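Local atomic coordinates of aminopeptidase N family protein (PDB entry 4FGM), a protein that probably acts as a zinc-dependent aminopeptidase of the M61 family, cleaving residues from the amino end of peptides. Residues I6-I9 with L15-V18; L33-P38 with I67-W72; R44-H49 with N108-L113. One frame throughout, in Å; residues are numbered along the deposited sequence.

In the fold
All three contacts lie in the N-terminal beta-rich part of the chain, on the same side of its centre. Contact 3 stands between the others: its centre is about 7 Å from that of contact 2 and about 13 Å from that of contact 1. Lys-69 NZ and Asp-45 OD1 form a salt bridge of 2.6 Å between contacts 2 and 3, while Ile-6 CD1 packs on Leu-111 CD2 at 3.9 Å between contacts 1 and 3. Contacts 1 and 2 do not touch, their nearest atoms being about 9 Å apart. None includes the zinc ligands His-273, His-277 and Glu-307, but the Phe-46 side chain of contact 3 comes within about 10 Å of the bound maleic acid.

Contact 1: I6-I9 with L15-V18; sequences ITPI and LFNV
Ile-6 faces Val-18 as a non-hydrogen-bonded pair of the antiparallel hairpin made by strands 2-10 and 15-22. Its CG2 branch, set anti to the backbone N by chi1 (-61° for CG1), meets the Phe-16 ring obliquely at CD2, 3.9 Å away. CG1 lies more loosely by Val-18 CG2, at 4.4 Å. Leu-111 of the short helix 108-111 covers this apolar side. Thr-7 makes the hydrogen-bonded pair with Asn-17: Thr-7 N donates a hydrogen bond to Asn-17 O at 3.0 Å, and Asn-17 N donates one back to Thr-7 O at 2.7 Å, nearly straight at 168°. Pro-8 centres an inverse gamma turn, in which Ile-9 N reaches back to Thr-7 O in a weak bond; the CA-H of Phe-16 also makes a bent contact with this oxygen. The proline ring itself turns to the Phe-16 side of the hairpin, CG standing 3.9 Å from CE2 of the aromatic ring. At the end of the turn, Ile-9 lies over the side-chain amide of Asn-17 on the other side of the hairpin, with CG2 3.3 Å from OD1 and CG1 3.7 Å from ND2. The amide's OD1 is hydrogen-bonded to Gln-86 NE2 on the adjoining strand 81-91. An alanine in place of Asn-17 is likely to leave Gln-86 NE2 without this acceptor and Ile-9 without the amide it rests on. The hairpin thus has two unlike sides: Ile-6, Pro-8, Phe-16 and Val-18 make one apolar and buried, while the other is mixed, the Asn-17 amide lying against Ile-9 and bonded to Gln-86.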
# COMPACT_ATOMS: atom_id res chain seq x y z
N ILE A 6 9.57 -17.16 20.50
CA ILE A 6 8.85 -15.92 20.76
C ILE A 6 7.68 -16.11 21.70
O ILE A 6 6.89 -17.06 21.56
CB ILE A 6 8.32 -15.28 19.46
CG1 ILE A 6 9.48 -14.93 18.52
CG2 ILE A 6 7.54 -14.03 19.78
CD1 ILE A 6 9.03 -14.48 17.14
N THR A 7 7.56 -15.20 22.66
CA THR A 7 6.47 -15.25 23.61
C THR A 7 5.93 -13.85 23.86
O THR A 7 6.69 -12.93 24.12
CB THR A 7 6.93 -15.86 24.97
OG1 THR A 7 7.49 -17.16 24.76
CG2 THR A 7 5.76 -15.96 25.94
N PRO A 8 4.60 -13.67 23.72
CA PRO A 8 4.00 -12.35 23.97
C PRO A 8 3.94 -12.32 25.49
O PRO A 8 2.88 -12.54 26.08
CB PRO A 8 2.61 -12.48 23.34
CG PRO A 8 2.76 -13.59 22.34
CD PRO A 8 3.64 -14.57 23.07
N ILE A 9 5.07 -12.06 26.12
CA ILE A 9 5.18 -12.09 27.58
C ILE A 9 4.50 -11.02 28.41
O ILE A 9 4.04 -11.30 29.52
CB ILE A 9 6.68 -12.16 28.00
CG1 ILE A 9 6.79 -12.72 29.42
CG2 ILE A 9 7.33 -10.78 27.92
CD1 ILE A 9 6.45 -14.19 29.53
N LEU A 15 5.30 -5.99 25.28
CA LEU A 15 6.62 -6.57 25.11
C LEU A 15 6.61 -8.05 24.75
O LEU A 15 5.93 -8.85 25.38
CB LEU A 15 7.43 -6.38 26.39
CG LEU A 15 7.81 -4.95 26.79
CD1 LEU A 15 8.22 -4.93 28.25
CD2 LEU A 15 8.94 -4.46 25.90
N PHE A 16 7.37 -8.40 23.72
CA PHE A 16 7.51 -9.79 23.32
C PHE A 16 8.87 -10.22 23.88
O PHE A 16 9.80 -9.41 23.92
CB PHE A 16 7.58 -9.95 21.80
CG PHE A 16 6.27 -9.80 21.08
CD1 PHE A 16 5.87 -8.57 20.57
CD2 PHE A 16 5.47 -10.91 20.83
CE1 PHE A 16 4.69 -8.45 19.81
CE2 PHE A 16 4.30 -10.81 20.09
CZ PHE A 16 3.90 -9.56 19.57
N ASN A 17 8.98 -11.46 24.35
CA ASN A 17 10.27 -11.96 24.80
C ASN A 17 10.76 -12.75 23.61
O ASN A 17 9.99 -13.49 23.00
CB ASN A 17 10.15 -12.91 25.99
CG ASN A 17 10.35 -12.21 27.32
OD1 ASN A 17 10.54 -10.99 27.37
ND2 ASN A 17 10.29 -12.98 28.40
N VAL A 18 12.03 -12.59 23.27
CA VAL A 18 12.58 -13.31 22.13
C VAL A 18 13.90 -13.97 22.48
O VAL A 18 14.76 -13.38 23.15
CB VAL A 18 12.80 -12.38 20.92
CG1 VAL A 18 13.29 -13.18 19.73
CG2 VAL A 18 11.51 -11.65 20.56

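Contact 2: L33-P38 with I67-W72; sequences LPNWIP and ISKNRW
Asn-70 and Asn-35 send their side chains toward each other and cross at about a right angle, the two amide planes 38° apart. Their nitrogens, ND2 to ND2, come within 3.3 Å, yet both are donors and neither bonds the other: each turns its N-H groups to another acceptor. Asn-70 ND2 takes Leu-33 O at 2.6 Å in a bond straight to 173°, with the oxygen lying in the plane of the amide. Chi1 of 75° stands this amide between its own backbone N and carbonyl carbon, which brings ND2 up to the Leu-33 carbonyl; Asn-70 CB rests 3.4 Å from Asn-35 OD1. Asn-35 ND2 instead donates to Glu-295 O, and Glu-295 OE2 adds a weak second acceptor for Asn-70 ND2. The backbone closes a second bond, Leu-33 N to Asn-70 O, at 3.0 Å. These two bonds continue the line of the antiparallel pairing of strands 30-32 and 71-74, in which Leu-31 bonds to Trp-72, beyond the strand ends; an amide side chain takes the place of one backbone donor at the hairpin turn that joins strands 60-68 and 71-74. That turn is closed by Ile-67 N bonding to Arg-71 O at 2.8 Å. Lys-69, on the same turn, approaches Asn-35 from the opposite direction. Its chain runs extended beyond CG, so that CE passes 3.5 Å from Asn-35 ND2 and the ammonium group goes on to its charged partner, Asp-45.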
# COMPACT_ATOMS: atom_id res chain seq x y z
N LEU A 33 19.65 -6.62 12.47
CA LEU A 33 18.22 -6.52 12.23
C LEU A 33 17.96 -5.62 11.03
O LEU A 33 18.57 -4.56 10.87
CB LEU A 33 17.51 -5.96 13.46
CG LEU A 33 15.99 -6.15 13.43
CD1 LEU A 33 15.69 -7.63 13.61
CD2 LEU A 33 15.32 -5.33 14.55
N PRO A 34 17.04 -6.03 10.15
CA PRO A 34 16.72 -5.23 8.97
C PRO A 34 16.38 -3.80 9.36
O PRO A 34 15.77 -3.57 10.40
CB PRO A 34 15.51 -5.96 8.38
CG PRO A 34 15.74 -7.38 8.77
CD PRO A 34 16.22 -7.25 10.20
N ASN A 35 16.79 -2.83 8.53
CA ASN A 35 16.48 -1.44 8.82
C ASN A 35 15.21 -1.00 8.10
O ASN A 35 14.75 0.13 8.29
CB ASN A 35 17.66 -0.54 8.48
CG ASN A 35 18.77 -0.65 9.49
OD1 ASN A 35 18.51 -0.73 10.69
ND2 ASN A 35 20.02 -0.65 9.02
N TRP A 36 14.67 -1.89 7.27
CA TRP A 36 13.43 -1.64 6.56
C TRP A 36 12.81 -2.97 6.16
O TRP A 36 13.50 -3.98 6.08
CB TRP A 36 13.64 -0.76 5.32
CG TRP A 36 14.50 -1.34 4.24
CD1 TRP A 36 15.87 -1.39 4.21
CD2 TRP A 36 14.05 -1.89 2.99
NE1 TRP A 36 16.30 -1.93 3.02
CE2 TRP A 36 15.21 -2.24 2.25
CE3 TRP A 36 12.79 -2.10 2.41
CZ2 TRP A 36 15.14 -2.80 0.96
CZ3 TRP A 36 12.73 -2.66 1.13
CH2 TRP A 36 13.90 -3.00 0.42
N ILE A 37 11.50 -2.99 5.93
CA ILE A 37 10.82 -4.22 5.56
C ILE A 37 10.38 -4.22 4.10
O ILE A 37 9.82 -3.24 3.61
CB ILE A 37 9.58 -4.48 6.45
CG1 ILE A 37 8.86 -5.75 5.99
CG2 ILE A 37 8.64 -3.27 6.40
CD1 ILE A 37 7.71 -6.18 6.86
N PRO A 38 10.65 -5.33 3.38
CA PRO A 38 10.27 -5.45 1.97
C PRO A 38 8.84 -5.00 1.72
O PRO A 38 7.94 -5.33 2.49
CB PRO A 38 10.49 -6.94 1.67
CG PRO A 38 11.70 -7.26 2.51
CD PRO A 38 11.40 -6.52 3.83
N ILE A 67 27.45 -2.81 18.16
CA ILE A 67 28.44 -2.03 17.43
C ILE A 67 27.87 -0.98 16.48
O ILE A 67 28.61 -0.14 15.98
CB ILE A 67 29.44 -2.94 16.68
CG1 ILE A 67 28.71 -3.87 15.71
CG2 ILE A 67 30.25 -3.75 17.68
CD1 ILE A 67 29.63 -4.56 14.74
N SER A 68 26.57 -1.04 16.23
CA SER A 68 25.91 -0.04 15.38
C SER A 68 24.44 0.03 15.79
O SER A 68 24.02 -0.63 16.73
CB SER A 68 26.04 -0.39 13.89
OG SER A 68 25.13 -1.40 13.52
N LYS A 69 23.65 0.82 15.07
CA LYS A 69 22.24 0.95 15.41
C LYS A 69 21.45 -0.34 15.32
O LYS A 69 20.45 -0.51 16.02
CB LYS A 69 21.56 1.99 14.53
CG LYS A 69 21.37 1.57 13.08
CD LYS A 69 20.72 2.69 12.27
CE LYS A 69 20.47 2.28 10.84
NZ LYS A 69 19.74 3.34 10.09
N ASN A 70 21.90 -1.27 14.47
CA ASN A 70 21.18 -2.52 14.29
C ASN A 70 22.08 -3.76 14.26
O ASN A 70 21.70 -4.80 13.73
CB ASN A 70 20.43 -2.46 12.97
CG ASN A 70 21.35 -2.64 11.79
OD1 ASN A 70 22.47 -2.13 11.80
ND2 ASN A 70 20.89 -3.35 10.78
N ARG A 71 23.28 -3.66 14.83
CA ARG A 71 24.19 -4.79 14.79
C ARG A 71 24.90 -5.07 16.11
O ARG A 71 25.39 -4.15 16.77
CB ARG A 71 25.22 -4.58 13.67
CG ARG A 71 26.11 -5.78 13.35
CD ARG A 71 26.93 -5.55 12.08
NE ARG A 71 26.10 -5.50 10.88
CZ ARG A 71 25.87 -6.54 10.09
NH1 ARG A 71 26.42 -7.72 10.36
NH2 ARG A 71 25.07 -6.42 9.05
N TRP A 72 24.93 -6.34 16.49
CA TRP A 72 25.58 -6.77 17.72
C TRP A 72 26.71 -7.75 17.41
O TRP A 72 26.67 -8.45 16.38
CB TRP A 72 24.57 -7.45 18.65
CG TRP A 72 23.61 -6.51 19.32
CD1 TRP A 72 23.71 -5.99 20.57
CD2 TRP A 72 22.42 -5.96 18.75
NE1 TRP A 72 22.65 -5.15 20.82
CE2 TRP A 72 21.84 -5.12 19.72
CE3 TRP A 72 21.79 -6.11 17.51
CZ2 TRP A 72 20.65 -4.42 19.49
CZ3 TRP A 72 20.61 -5.41 17.28
CH2 TRP A 72 20.05 -4.58 18.27

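Contact 3: R44-H49 with N108-L113; sequences RDFSKH and NTSLCL
Phe-46 has the largest share of the buried surface, laying its ring against Ser-110 and Thr-109 of the short helix 108-111. With chi1 near -61° the ring swings away from its own carbonyl and across to the helix. The hydroxyl of Ser-110 meets it obliquely, OG standing 3.2 Å from CD1, with CG the next closest ring atom. On the opposite ortho carbon, CD2 is 4.0 Å from the backbone O of Thr-109, and CE2 reaches the CB of that threonine at 4.2 Å. Both oxygens stand off one side of the ring, meeting it obliquely; on the other side Arg-44 CB covers the face toward its rim, 3.9 Å above the plane. Ser-110 OG has a weak hydrogen bond to Ser-96 O as its polar outlet. The backbones are joined through one water, which donates to Phe-46 O at 3.0 Å and to Ser-110 O at 2.8 Å, which probably fixes its orientation; it also lies in the plane of the His-49 ring, at the edge. Phe-46 O accepts His-49 N as well, in the 3-10 turn of residues 46-49, and Cys-112 N to Asn-108 O closes the helical turn facing it. Here a 3-10 turn and a single weak helical turn are wedged together by one aromatic ring, as buried packing between two loop regions of the N-terminal domain. The link to the ligand pocket is indirect: Arg-44, two residues before the 3-10 turn, bonds through NH1 to Ser-40 OG, and Ser-40 itself lines the maleic acid site.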
# COMPACT_ATOMS: atom_id res chain seq x y z
N ARG A 44 13.19 2.39 8.55
CA ARG A 44 12.44 2.51 9.80
C ARG A 44 13.18 2.20 11.11
O ARG A 44 12.60 2.34 12.19
CB ARG A 44 11.18 1.66 9.71
CG ARG A 44 10.20 2.15 8.65
CD ARG A 44 8.86 1.45 8.79
NE ARG A 44 7.80 2.30 8.27
CZ ARG A 44 7.36 2.24 7.02
NH1 ARG A 44 7.88 1.36 6.19
NH2 ARG A 44 6.41 3.07 6.60
N ASP A 45 14.43 1.76 11.01
CA ASP A 45 15.24 1.44 12.19
C ASP A 45 14.52 0.63 13.28
O ASP A 45 14.49 1.03 14.46
CB ASP A 45 15.80 2.73 12.80
CG ASP A 45 16.78 3.44 11.86
OD1 ASP A 45 17.34 2.79 10.96
OD2 ASP A 45 17.01 4.66 12.04
N PHE A 46 13.96 -0.52 12.91
CA PHE A 46 13.26 -1.38 13.85
C PHE A 46 14.07 -1.70 15.11
O PHE A 46 13.52 -1.85 16.20
CB PHE A 46 12.86 -2.69 13.17
CG PHE A 46 11.93 -2.52 11.99
CD1 PHE A 46 10.66 -1.97 12.15
CD2 PHE A 46 12.32 -2.93 10.71
CE1 PHE A 46 9.80 -1.83 11.06
CE2 PHE A 46 11.47 -2.79 9.63
CZ PHE A 46 10.20 -2.24 9.80
N SER A 47 15.39 -1.78 14.96
CA SER A 47 16.27 -2.09 16.08
C SER A 47 16.07 -1.27 17.36
O SER A 47 16.48 -1.71 18.44
CB SER A 47 17.73 -1.96 15.63
OG SER A 47 18.02 -2.89 14.61
N LYS A 48 15.47 -0.09 17.25
CA LYS A 48 15.25 0.76 18.42
C LYS A 48 14.28 0.17 19.44
O LYS A 48 14.24 0.62 20.58
CB LYS A 48 14.73 2.13 17.98
CG LYS A 48 13.40 2.07 17.25
CD LYS A 48 13.05 3.40 16.60
CE LYS A 48 12.02 3.23 15.50
NZ LYS A 48 11.65 4.54 14.89
N HIS A 49 13.49 -0.82 19.02
CA HIS A 49 12.52 -1.46 19.92
C HIS A 49 13.09 -2.67 20.67
O HIS A 49 12.42 -3.24 21.54
CB HIS A 49 11.27 -1.87 19.14
CG HIS A 49 10.62 -0.75 18.40
ND1 HIS A 49 10.26 0.44 19.01
CD2 HIS A 49 10.27 -0.62 17.10
CE1 HIS A 49 9.72 1.24 18.12
NE2 HIS A 49 9.71 0.63 16.95
N ASN A 108 8.59 -10.50 11.37
CA ASN A 108 9.86 -10.93 11.91
C ASN A 108 11.03 -10.00 11.64
O ASN A 108 12.11 -10.17 12.20
CB ASN A 108 10.13 -12.37 11.49
CG ASN A 108 9.14 -13.33 12.13
OD1 ASN A 108 8.93 -13.27 13.34
ND2 ASN A 108 8.53 -14.20 11.34
N THR A 109 10.80 -9.00 10.78
CA THR A 109 11.84 -8.00 10.52
C THR A 109 12.01 -7.20 11.81
O THR A 109 13.05 -6.60 12.05
CB THR A 109 11.43 -6.99 9.42
OG1 THR A 109 10.02 -6.79 9.47
CG2 THR A 109 11.86 -7.48 8.03
N SER A 110 10.97 -7.19 12.64
CA SER A 110 11.00 -6.46 13.91
C SER A 110 11.38 -7.32 15.11
O SER A 110 11.92 -6.81 16.08
CB SER A 110 9.64 -5.81 14.20
OG SER A 110 9.42 -4.67 13.39
N LEU A 111 11.10 -8.61 15.04
CA LEU A 111 11.39 -9.49 16.17
C LEU A 111 12.61 -10.41 16.10
O LEU A 111 13.23 -10.68 17.12
CB LEU A 111 10.15 -10.35 16.47
CG LEU A 111 9.10 -9.75 17.42
CD1 LEU A 111 8.58 -8.44 16.87
CD2 LEU A 111 7.97 -10.73 17.61
N CYS A 112 12.96 -10.86 14.91
CA CYS A 112 14.06 -11.80 14.75
C CYS A 112 15.39 -11.33 14.18
O CYS A 112 15.51 -11.09 12.98
CB CYS A 112 13.57 -12.97 13.89
SG CYS A 112 12.12 -13.76 14.56
N LEU A 113 16.40 -11.24 15.05
CA LEU A 113 17.73 -10.84 14.59
C LEU A 113 18.28 -11.89 13.63
O LEU A 113 18.09 -13.09 13.82
CB LEU A 113 18.69 -10.71 15.78
CG LEU A 113 18.46 -9.54 16.73
CD1 LEU A 113 19.45 -9.64 17.88
CD2 LEU A 113 18.63 -8.22 15.99
O HOH W 1 11.56 -4.05 16.39